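Local coordinates for protein transcription elongation factor SPT6 (Candida glabrata, PDB 3GXX) that probably acts as a histone H3-H4 chaperone that maintains chromatin structure during RNA polymerase II elongation, the part here being an SH2 domain from its C-terminal region, at residues G41-A46 against D60-E65; K28-F33 against K50-L55; H5-H10 against H84-I89. The protein carries 2 engineered substitutions. All blocks are in the same frame, centred on the assembly; numbering follows the deposited sequence.

Overall arrangement
The contacts illustrate how an SH2-like fold is closed around one antiparallel sheet. From the N terminus, helix 3-8 comes first, and contact 3 ties its end to the start of helix 86-98, closing a loop of more than seventy residues that encloses the two other contacts. Contact 2 joins the loop after helix 18-26 to the far end of strand 45-52; contact 1 joins the beginning of that strand to strand 55-65. Their segments alternate along the chain, so these two loops cross, and their centres lie about 23 Å apart on opposite sides of the chain's centre. Contacts 1 and 3 meet through Leu-45 and Val-7, where helix 3-8 packs on the sheet.

Contact 1. Residues G41-A46 against D60-E65; sequences GDDHLA and DIQEME. Engineered in segment 60-65: Met-64 (natural residue Leu).
Antiparallel pairing is set by Ala-46 and Asp-60, a non-hydrogen-bonded pair 4.4 Å apart from CA to CA. One direct backbone bond crosses, from Ile-61 N to Leu-45 O (3.2 Å). On the buried side Leu-45 CB meets Ile-61 CB at 3.8 Å, while Ile-61 CD1 reaches over the backbone of Ala-46. Before the strand the chains diverge and water fills in: one molecule donates to Ile-61 O at 2.6 Å and accepts weakly from His-44 N, and a second lies 2.7 Å from both Leu-45 O and Asp-60 OD1. Asp-43 lays its carboxylate against Gln-62, Asp-43 OD1 standing 3.4 Å from Gln-62 CA. With CG anti to the backbone N (chi1 179°), the extended Glu-63 brings its carboxylate to the edge of the His-44 ring, Glu-63 OE2 lying 3.5 Å from His-44 CE1, the two planes steeply inclined. Asp-43 OD2 also sits 4.3 Å from Asp-60 OD2. This end of the strand pair is therefore acidic and lined with water, and the closeness of Asp-43 and Asp-60 may raise the proton affinity of one of them.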
loop_
_atom_site.group_PDB
_atom_site.type_symbol
_atom_site.label_atom_id
_atom_site.label_comp_id
_atom_site.label_asym_id
_atom_site.label_seq_id
_atom_site.Cartn_x
_atom_site.Cartn_y
_atom_site.Cartn_z
ATOM N N GLY A 41 14.025 2.734 6.824
ATOM C CA GLY A 41 12.917 3.190 6.046
ATOM C C GLY A 41 13.521 3.909 4.869
ATOM O O GLY A 41 14.305 3.320 4.108
ATOM N N ASP A 42 13.212 5.188 4.740
ATOM C CA ASP A 42 12.573 5.953 5.800
ATOM C C ASP A 42 11.091 5.777 5.996
ATOM O O ASP A 42 10.511 6.500 6.808
ATOM C CB ASP A 42 12.894 7.418 5.609
ATOM C CG ASP A 42 14.327 7.718 5.936
ATOM O OD1 ASP A 42 14.820 7.223 6.986
ATOM O OD2 ASP A 42 14.958 8.422 5.135
ATOM N N ASP A 43 10.507 4.796 5.291
ATOM C CA ASP A 43 9.087 4.537 5.293
ATOM C C ASP A 43 8.842 3.093 5.688
ATOM O O ASP A 43 9.514 2.175 5.153
ATOM C CB ASP A 43 8.488 4.758 3.907
ATOM C CG ASP A 43 8.930 6.068 3.281
ATOM O OD1 ASP A 43 8.651 7.114 3.884
ATOM O OD2 ASP A 43 9.547 6.062 2.204
ATOM N N HIS A 44 7.851 2.902 6.572
ATOM C CA HIS A 44 7.520 1.597 7.115
ATOM C C HIS A 44 6.307 0.969 6.383
ATOM O O HIS A 44 5.929 -0.173 6.636
ATOM C CB HIS A 44 7.245 1.729 8.629
ATOM C CG HIS A 44 5.943 2.388 8.954
ATOM N ND1 HIS A 44 5.789 3.755 9.001
ATOM C CD2 HIS A 44 4.729 1.872 9.227
ATOM C CE1 HIS A 44 4.539 4.056 9.297
ATOM N NE2 HIS A 44 3.878 2.928 9.443
ATOM N N LEU A 45 5.699 1.719 5.462
ATOM C CA LEU A 45 4.563 1.192 4.711
ATOM C C LEU A 45 4.981 0.998 3.261
ATOM O O LEU A 45 5.852 1.731 2.790
ATOM C CB LEU A 45 3.389 2.175 4.775
ATOM C CG LEU A 45 2.717 2.442 6.151
ATOM C CD1 LEU A 45 1.706 3.603 6.102
ATOM C CD2 LEU A 45 2.055 1.169 6.654
ATOM N N ALA A 46 4.375 0.026 2.560
ATOM C CA ALA A 46 4.543 -0.037 1.115
ATOM C C ALA A 46 3.330 -0.679 0.480
ATOM O O ALA A 46 2.601 -1.414 1.150
ATOM C CB ALA A 46 5.816 -0.845 0.744
ATOM N N ASP A 60 6.809 2.604 -2.142
ATOM C CA ASP A 60 6.910 3.122 -0.787
ATOM C C ASP A 60 5.740 4.052 -0.530
ATOM O O ASP A 60 5.335 4.804 -1.408
ATOM C CB ASP A 60 8.253 3.867 -0.567
ATOM C CG ASP A 60 9.478 2.938 -0.651
ATOM O OD1 ASP A 60 9.361 1.736 -0.350
ATOM O OD2 ASP A 60 10.579 3.417 -1.021
ATOM N N ILE A 61 5.178 3.978 0.663
ATOM C CA ILE A 61 4.189 4.968 1.102
ATOM C C ILE A 61 4.836 5.835 2.167
ATOM O O ILE A 61 5.241 5.311 3.210
ATOM C CB ILE A 61 2.909 4.326 1.624
ATOM C CG1 ILE A 61 2.404 3.293 0.609
ATOM C CG2 ILE A 61 1.863 5.390 1.919
ATOM C CD1 ILE A 61 1.277 2.465 1.120
ATOM N N GLN A 62 5.001 7.127 1.839
ATOM C CA GLN A 62 5.646 8.098 2.695
ATOM C C GLN A 62 4.609 8.687 3.643
ATOM O O GLN A 62 3.470 8.978 3.252
ATOM C CB GLN A 62 6.279 9.230 1.873
ATOM C CG GLN A 62 7.367 8.813 0.881
ATOM C CD GLN A 62 7.942 10.014 0.126
ATOM O OE1 GLN A 62 7.380 10.466 -0.874
ATOM N NE2 GLN A 62 9.068 10.544 0.611
ATOM N N GLU A 63 5.039 8.899 4.879
ATOM C CA GLU A 63 4.168 9.364 5.927
ATOM C C GLU A 63 4.732 10.655 6.445
ATOM O O GLU A 63 5.851 10.691 6.964
ATOM C CB GLU A 63 4.054 8.284 7.011
ATOM C CG GLU A 63 3.183 8.624 8.199
ATOM C CD GLU A 63 2.874 7.392 9.079
ATOM O OE1 GLU A 63 2.034 6.562 8.672
ATOM O OE2 GLU A 63 3.454 7.276 10.189
HETATM N N MSE A 64 3.960 11.726 6.266
HETATM C CA MSE A 64 4.353 13.080 6.666
HETATM C C MSE A 64 3.264 13.736 7.519
HETATM O O MSE A 64 2.105 13.301 7.495
HETATM C CB MSE A 64 4.580 13.945 5.434
HETATM C CG MSE A 64 5.457 13.346 4.390
HETATM SE SE MSE A 64 5.698 14.533 3.067
HETATM C CE MSE A 64 6.421 13.352 1.912
ATOM N N GLU A 65 3.632 14.795 8.249
ATOM C CA GLU A 65 2.693 15.537 9.089
ATOM C C GLU A 65 2.132 16.768 8.378
ATOM O O GLU A 65 2.719 17.260 7.418
ATOM C CB GLU A 65 3.374 15.945 10.409
ATOM C CG GLU A 65 3.427 14.809 11.458
ATOM C CD GLU A 65 4.717 14.785 12.288
ATOM O OE1 GLU A 65 5.157 15.854 12.785
ATOM O OE2 GLU A 65 5.278 13.668 12.445
HETATM O O HOH W 1 5.581 5.139 5.752
HETATM O O HOH W 2 8.445 1.581 2.161
#

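Contact 2. Residues K28-F33 against K50-L55; sequences KERGDF and KLDKDL
Backbone bonds between Gly-31, Asp-32 and Lys-50 set the frame. Gly-31 N gives its proton to Lys-50 O (2.8 Å), and Lys-50 N gives its own to Asp-32 O (2.9 Å). Gly-31 follows Arg-30 in a type II turn from Glu-29 to Asp-32, with backbone angles that call for glycine. The turn is braced within itself by Asp-32 OD2, whose anti lone pair accepts from Glu-29 N at 2.7 Å; the other oxygen, OD1, forms a salt bridge with Lys-97.

Among side chains, Lys-50 carries the contact. Its CG lies anti to the backbone N (chi1 -176°) and the rest is fully extended, which lays the aliphatic chain along the turn, Lys-50 CD 3.7 Å from Glu-29 O. Lys-50 NZ then reaches Lys-28 O at 2.9 Å, approaching from above the carbonyl plane, and makes a weak second bond to Arg-26 O; its charge is thus met by backbone oxygens.

The charged pair at the rim is looser. The Arg-30 side chain runs alongside that of Asp-52 in the same direction, and Arg-30 NE to Asp-52 OD1 is a long salt bridge of 3.6 Å.

Just beyond, Leu-51 N and Asp-52 N both donate to Leu-55 O, a classic beta bulge beside the type II turn from Asp-52 to Leu-55. The whole joins the loop after helix 18-26 to the sheet of the SH2 fold, at the hairpin end of strands 45-52 and 55-65.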
loop_
_atom_site.group_PDB
_atom_site.type_symbol
_atom_site.label_atom_id
_atom_site.label_comp_id
_atom_site.label_asym_id
_atom_site.label_seq_id
_atom_site.Cartn_x
_atom_site.Cartn_y
_atom_site.Cartn_z
ATOM N N LYS A 28 -3.324 -14.942 -6.019
ATOM C CA LYS A 28 -4.319 -13.938 -6.378
ATOM C C LYS A 28 -4.221 -13.624 -7.859
ATOM O O LYS A 28 -3.470 -14.285 -8.620
ATOM C CB LYS A 28 -4.100 -12.659 -5.580
ATOM C CG LYS A 28 -3.985 -12.879 -4.067
ATOM C CD LYS A 28 -5.311 -13.258 -3.401
ATOM C CE LYS A 28 -6.170 -12.024 -3.250
ATOM N NZ LYS A 28 -7.618 -12.408 -3.163
ATOM N N GLU A 29 -4.972 -12.605 -8.280
ATOM C CA GLU A 29 -5.090 -12.286 -9.718
ATOM C C GLU A 29 -4.325 -11.006 -10.084
ATOM O O GLU A 29 -3.909 -10.256 -9.202
ATOM C CB GLU A 29 -6.579 -12.216 -10.091
ATOM C CG GLU A 29 -7.200 -13.621 -10.336
ATOM C CD GLU A 29 -8.716 -13.609 -10.415
ATOM O OE1 GLU A 29 -9.261 -14.502 -11.098
ATOM O OE2 GLU A 29 -9.368 -12.722 -9.814
ATOM N N ARG A 30 -4.125 -10.767 -11.368
ATOM C CA ARG A 30 -3.473 -9.545 -11.844
ATOM C C ARG A 30 -4.120 -8.290 -11.276
ATOM O O ARG A 30 -5.333 -8.116 -11.360
ATOM C CB ARG A 30 -3.562 -9.461 -13.370
ATOM C CG ARG A 30 -2.893 -10.597 -14.106
ATOM C CD ARG A 30 -3.378 -10.637 -15.543
ATOM N NE ARG A 30 -2.840 -9.542 -16.355
ATOM C CZ ARG A 30 -3.529 -8.883 -17.289
ATOM N NH1 ARG A 30 -4.802 -9.179 -17.525
ATOM N NH2 ARG A 30 -2.946 -7.915 -17.985
ATOM N N GLY A 31 -3.321 -7.401 -10.711
ATOM C CA GLY A 31 -3.865 -6.171 -10.202
ATOM C C GLY A 31 -4.216 -6.233 -8.730
ATOM O O GLY A 31 -4.447 -5.192 -8.124
ATOM N N ASP A 32 -4.303 -7.427 -8.143
ATOM C CA ASP A 32 -4.431 -7.506 -6.691
ATOM C C ASP A 32 -3.197 -6.948 -6.032
ATOM O O ASP A 32 -2.149 -6.828 -6.653
ATOM C CB ASP A 32 -4.720 -8.931 -6.183
ATOM C CG ASP A 32 -6.114 -9.410 -6.571
ATOM O OD1 ASP A 32 -7.109 -8.644 -6.434
ATOM O OD2 ASP A 32 -6.227 -10.556 -7.056
ATOM N N PHE A 33 -3.345 -6.610 -4.764
ATOM C CA PHE A 33 -2.331 -5.875 -4.050
ATOM C C PHE A 33 -2.603 -5.987 -2.542
ATOM O O PHE A 33 -3.695 -6.386 -2.109
ATOM C CB PHE A 33 -2.378 -4.405 -4.481
ATOM C CG PHE A 33 -3.672 -3.701 -4.102
ATOM C CD1 PHE A 33 -3.752 -2.959 -2.910
ATOM C CD2 PHE A 33 -4.808 -3.787 -4.914
ATOM C CE1 PHE A 33 -4.938 -2.293 -2.548
ATOM C CE2 PHE A 33 -6.019 -3.154 -4.526
ATOM C CZ PHE A 33 -6.078 -2.407 -3.344
ATOM N N LYS A 50 0.380 -7.188 -8.102
ATOM C CA LYS A 50 0.748 -8.187 -9.083
ATOM C C LYS A 50 0.563 -7.669 -10.498
ATOM O O LYS A 50 -0.539 -7.370 -10.912
ATOM C CB LYS A 50 -0.081 -9.439 -8.849
ATOM C CG LYS A 50 0.271 -10.595 -9.745
ATOM C CD LYS A 50 -0.595 -11.809 -9.449
ATOM C CE LYS A 50 -0.085 -13.019 -10.198
ATOM N NZ LYS A 50 -0.846 -14.250 -9.884
ATOM N N LEU A 51 1.652 -7.541 -11.236
ATOM C CA LEU A 51 1.569 -7.203 -12.659
ATOM C C LEU A 51 1.262 -8.360 -13.606
ATOM O O LEU A 51 0.668 -8.166 -14.670
ATOM C CB LEU A 51 2.869 -6.577 -13.110
ATOM C CG LEU A 51 2.724 -5.076 -13.212
ATOM C CD1 LEU A 51 3.924 -4.445 -12.573
ATOM C CD2 LEU A 51 2.577 -4.715 -14.699
ATOM N N ASP A 52 1.689 -9.558 -13.233
ATOM C CA ASP A 52 1.506 -10.733 -14.072
ATOM C C ASP A 52 1.994 -11.934 -13.310
ATOM O O ASP A 52 2.402 -11.810 -12.139
ATOM C CB ASP A 52 2.297 -10.622 -15.380
ATOM C CG ASP A 52 1.487 -11.057 -16.566
ATOM O OD1 ASP A 52 0.284 -11.338 -16.394
ATOM O OD2 ASP A 52 2.035 -11.102 -17.680
ATOM N N LYS A 53 1.975 -13.089 -13.970
ATOM C CA LYS A 53 2.462 -14.289 -13.324
ATOM C C LYS A 53 3.935 -14.105 -13.013
ATOM O O LYS A 53 4.762 -13.978 -13.907
ATOM C CB LYS A 53 2.240 -15.556 -14.158
ATOM C CG LYS A 53 2.502 -16.803 -13.326
ATOM C CD LYS A 53 2.088 -18.077 -14.022
ATOM C CE LYS A 53 2.575 -19.275 -13.217
ATOM N NZ LYS A 53 4.057 -19.227 -12.941
ATOM N N ASP A 54 4.232 -14.031 -11.720
ATOM C CA ASP A 54 5.603 -13.963 -11.236
ATOM C C ASP A 54 6.239 -12.575 -11.399
ATOM O O ASP A 54 7.460 -12.440 -11.334
ATOM C CB ASP A 54 6.470 -15.058 -11.881
ATOM C CG ASP A 54 7.659 -15.426 -11.019
ATOM O OD1 ASP A 54 7.646 -15.146 -9.810
ATOM O OD2 ASP A 54 8.636 -15.993 -11.536
ATOM N N LEU A 55 5.411 -11.550 -11.585
ATOM C CA LEU A 55 5.910 -10.187 -11.724
ATOM C C LEU A 55 5.139 -9.203 -10.833
ATOM O O LEU A 55 3.898 -9.109 -10.903
ATOM C CB LEU A 55 5.855 -9.727 -13.164
ATOM C CG LEU A 55 6.796 -8.563 -13.474
ATOM C CD1 LEU A 55 8.141 -9.092 -14.013
ATOM C CD2 LEU A 55 6.167 -7.603 -14.494
#

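Contact 3. Residues H5-H10 against H84-I89; sequences HRVINH and HDLDQI
The shortest polar bond here runs from His-10 NE2 to Asp-87 OD1, 2.7 Å long and nearly straight, with an N-H...O angle of 164°. The oxygen lies in the plane of the imidazole and is met nearly along its C-O axis, while the carboxylate is turned 61° against the ring. At the other ring nitrogen, His-10 ND1 is hydrogen-bonded to Tyr-12 N; polar partners at both nitrogens fix the rotation of the ring.

One face of that ring receives Leu-86: Leu-86 CB stands 4.2 Å from the centroid of the His-10 ring in a CH-pi contact. His-10 is able to present this face because its CG swings anti to the backbone N (chi1 -153°). Farther along, Leu-86 CD2 wedges against helix 3-8, touching Val-7 CA at 3.5 Å and Val-7 CG1 at 3.8 Å, the two side chains running roughly perpendicular. His-10 CD2 stands over the rim of one face of the Arg-6 guanidinium.

Asp-85 N-caps helix 86-98, Asp-85 OD1 accepting from Gln-88 N at 2.8 Å. Leu-86 also reaches Leu-76 of the sheet. A histidine-carboxylate hydrogen bond beside the packing of Leu-86 on Val-7 thus joins the N-terminal helix to the capped start of the C-terminal helix in this SH2-like fold.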
loop_
_atom_site.group_PDB
_atom_site.type_symbol
_atom_site.label_atom_id
_atom_site.label_comp_id
_atom_site.label_asym_id
_atom_site.label_seq_id
_atom_site.Cartn_x
_atom_site.Cartn_y
_atom_site.Cartn_z
ATOM N N HIS A 5 -3.617 3.433 14.105
ATOM C CA HIS A 5 -4.605 2.419 14.310
ATOM C C HIS A 5 -5.351 2.133 13.012
ATOM O O HIS A 5 -5.479 0.973 12.639
ATOM C CB HIS A 5 -5.525 2.851 15.459
ATOM C CG HIS A 5 -6.762 2.020 15.605
ATOM N ND1 HIS A 5 -6.923 1.089 16.613
ATOM C CD2 HIS A 5 -7.915 1.992 14.883
ATOM C CE1 HIS A 5 -8.115 0.520 16.503
ATOM N NE2 HIS A 5 -8.730 1.041 15.454
ATOM N N ARG A 6 -5.816 3.171 12.314
ATOM C CA ARG A 6 -6.488 2.981 11.008
ATOM C C ARG A 6 -5.619 2.292 9.945
ATOM O O ARG A 6 -6.109 1.474 9.187
ATOM C CB ARG A 6 -7.085 4.279 10.449
ATOM C CG ARG A 6 -7.854 4.112 9.114
ATOM C CD ARG A 6 -9.383 3.819 9.335
ATOM N NE ARG A 6 -9.980 2.711 8.562
ATOM C CZ ARG A 6 -9.654 1.408 8.693
ATOM N NH1 ARG A 6 -8.695 1.023 9.524
ATOM N NH2 ARG A 6 -10.297 0.459 7.991
ATOM N N VAL A 7 -4.337 2.609 9.871
ATOM C CA VAL A 7 -3.503 2.023 8.850
ATOM C C VAL A 7 -3.279 0.528 9.166
ATOM O O VAL A 7 -3.497 -0.350 8.317
ATOM C CB VAL A 7 -2.147 2.808 8.747
ATOM C CG1 VAL A 7 -1.017 1.992 8.015
ATOM C CG2 VAL A 7 -2.354 4.208 8.141
ATOM N N ILE A 8 -2.866 0.227 10.401
ATOM C CA ILE A 8 -2.381 -1.112 10.696
ATOM C C ILE A 8 -3.492 -2.161 10.742
ATOM O O ILE A 8 -3.274 -3.316 10.408
ATOM C CB ILE A 8 -1.481 -1.169 11.951
ATOM C CG1 ILE A 8 -2.210 -0.646 13.164
ATOM C CG2 ILE A 8 -0.217 -0.327 11.748
ATOM C CD1 ILE A 8 -2.673 -1.736 14.197
ATOM N N ASN A 9 -4.678 -1.745 11.149
ATOM C CA ASN A 9 -5.832 -2.632 11.163
ATOM C C ASN A 9 -6.648 -2.591 9.885
ATOM O O ASN A 9 -7.676 -3.250 9.794
ATOM C CB ASN A 9 -6.760 -2.280 12.339
ATOM C CG ASN A 9 -6.054 -2.336 13.666
ATOM O OD1 ASN A 9 -6.267 -1.492 14.537
ATOM N ND2 ASN A 9 -5.201 -3.303 13.834
ATOM N N HIS A 10 -6.203 -1.826 8.895
ATOM C CA HIS A 10 -6.893 -1.821 7.617
ATOM C C HIS A 10 -7.028 -3.224 7.015
ATOM O O HIS A 10 -6.070 -3.936 6.982
ATOM C CB HIS A 10 -6.237 -0.867 6.595
ATOM C CG HIS A 10 -7.217 -0.350 5.581
ATOM N ND1 HIS A 10 -7.582 -1.070 4.465
ATOM C CD2 HIS A 10 -7.963 0.781 5.553
ATOM C CE1 HIS A 10 -8.495 -0.395 3.782
ATOM N NE2 HIS A 10 -8.715 0.747 4.403
ATOM N N HIS A 84 -5.064 11.203 2.403
ATOM C CA HIS A 84 -5.254 11.247 3.862
ATOM C C HIS A 84 -4.990 9.903 4.409
ATOM O O HIS A 84 -4.240 9.707 5.389
ATOM C CB HIS A 84 -6.685 11.473 4.230
ATOM C CG HIS A 84 -7.141 12.875 4.072
ATOM N ND1 HIS A 84 -8.019 13.253 3.084
ATOM C CD2 HIS A 84 -6.864 13.988 4.785
ATOM C CE1 HIS A 84 -8.273 14.545 3.196
ATOM N NE2 HIS A 84 -7.583 15.016 4.219
ATOM N N ASP A 85 -5.644 8.948 3.773
ATOM C CA ASP A 85 -5.877 7.693 4.417
ATOM C C ASP A 85 -5.530 6.632 3.427
ATOM O O ASP A 85 -5.308 6.887 2.250
ATOM C CB ASP A 85 -7.371 7.609 4.768
ATOM C CG ASP A 85 -8.252 8.216 3.676
ATOM O OD1 ASP A 85 -8.463 7.523 2.663
ATOM O OD2 ASP A 85 -8.727 9.380 3.805
ATOM N N LEU A 86 -5.535 5.423 3.910
ATOM C CA LEU A 86 -5.345 4.320 3.056
ATOM C C LEU A 86 -6.521 4.274 2.063
ATOM O O LEU A 86 -6.351 3.866 0.900
ATOM C CB LEU A 86 -5.356 3.089 3.929
ATOM C CG LEU A 86 -4.138 2.225 3.936
ATOM C CD1 LEU A 86 -2.918 2.844 3.111
ATOM C CD2 LEU A 86 -3.802 1.897 5.395
ATOM N N ASP A 87 -7.694 4.679 2.529
ATOM C CA ASP A 87 -8.910 4.434 1.779
ATOM C C ASP A 87 -8.846 4.966 0.356
ATOM O O ASP A 87 -9.250 4.274 -0.553
ATOM C CB ASP A 87 -10.154 4.985 2.499
ATOM C CG ASP A 87 -10.554 4.155 3.718
ATOM O OD1 ASP A 87 -10.165 2.999 3.881
ATOM O OD2 ASP A 87 -11.295 4.678 4.549
ATOM N N GLN A 88 -8.350 6.191 0.182
ATOM C CA GLN A 88 -8.269 6.804 -1.126
ATOM C C GLN A 88 -7.250 6.054 -1.961
ATOM O O GLN A 88 -7.398 5.953 -3.178
ATOM C CB GLN A 88 -7.876 8.292 -1.063
ATOM C CG GLN A 88 -8.596 9.096 -0.019
ATOM C CD GLN A 88 -8.312 10.609 -0.088
ATOM O OE1 GLN A 88 -7.232 11.087 0.308
ATOM N NE2 GLN A 88 -9.304 11.375 -0.589
ATOM N N ILE A 89 -6.214 5.544 -1.303
ATOM C CA ILE A 89 -5.220 4.697 -1.979
ATOM C C ILE A 89 -5.844 3.384 -2.485
ATOM O O ILE A 89 -5.680 3.041 -3.665
ATOM C CB ILE A 89 -3.946 4.448 -1.113
ATOM C CG1 ILE A 89 -3.222 5.772 -0.853
ATOM C CG2 ILE A 89 -2.992 3.505 -1.800
ATOM C CD1 ILE A 89 -2.132 5.727 0.180
#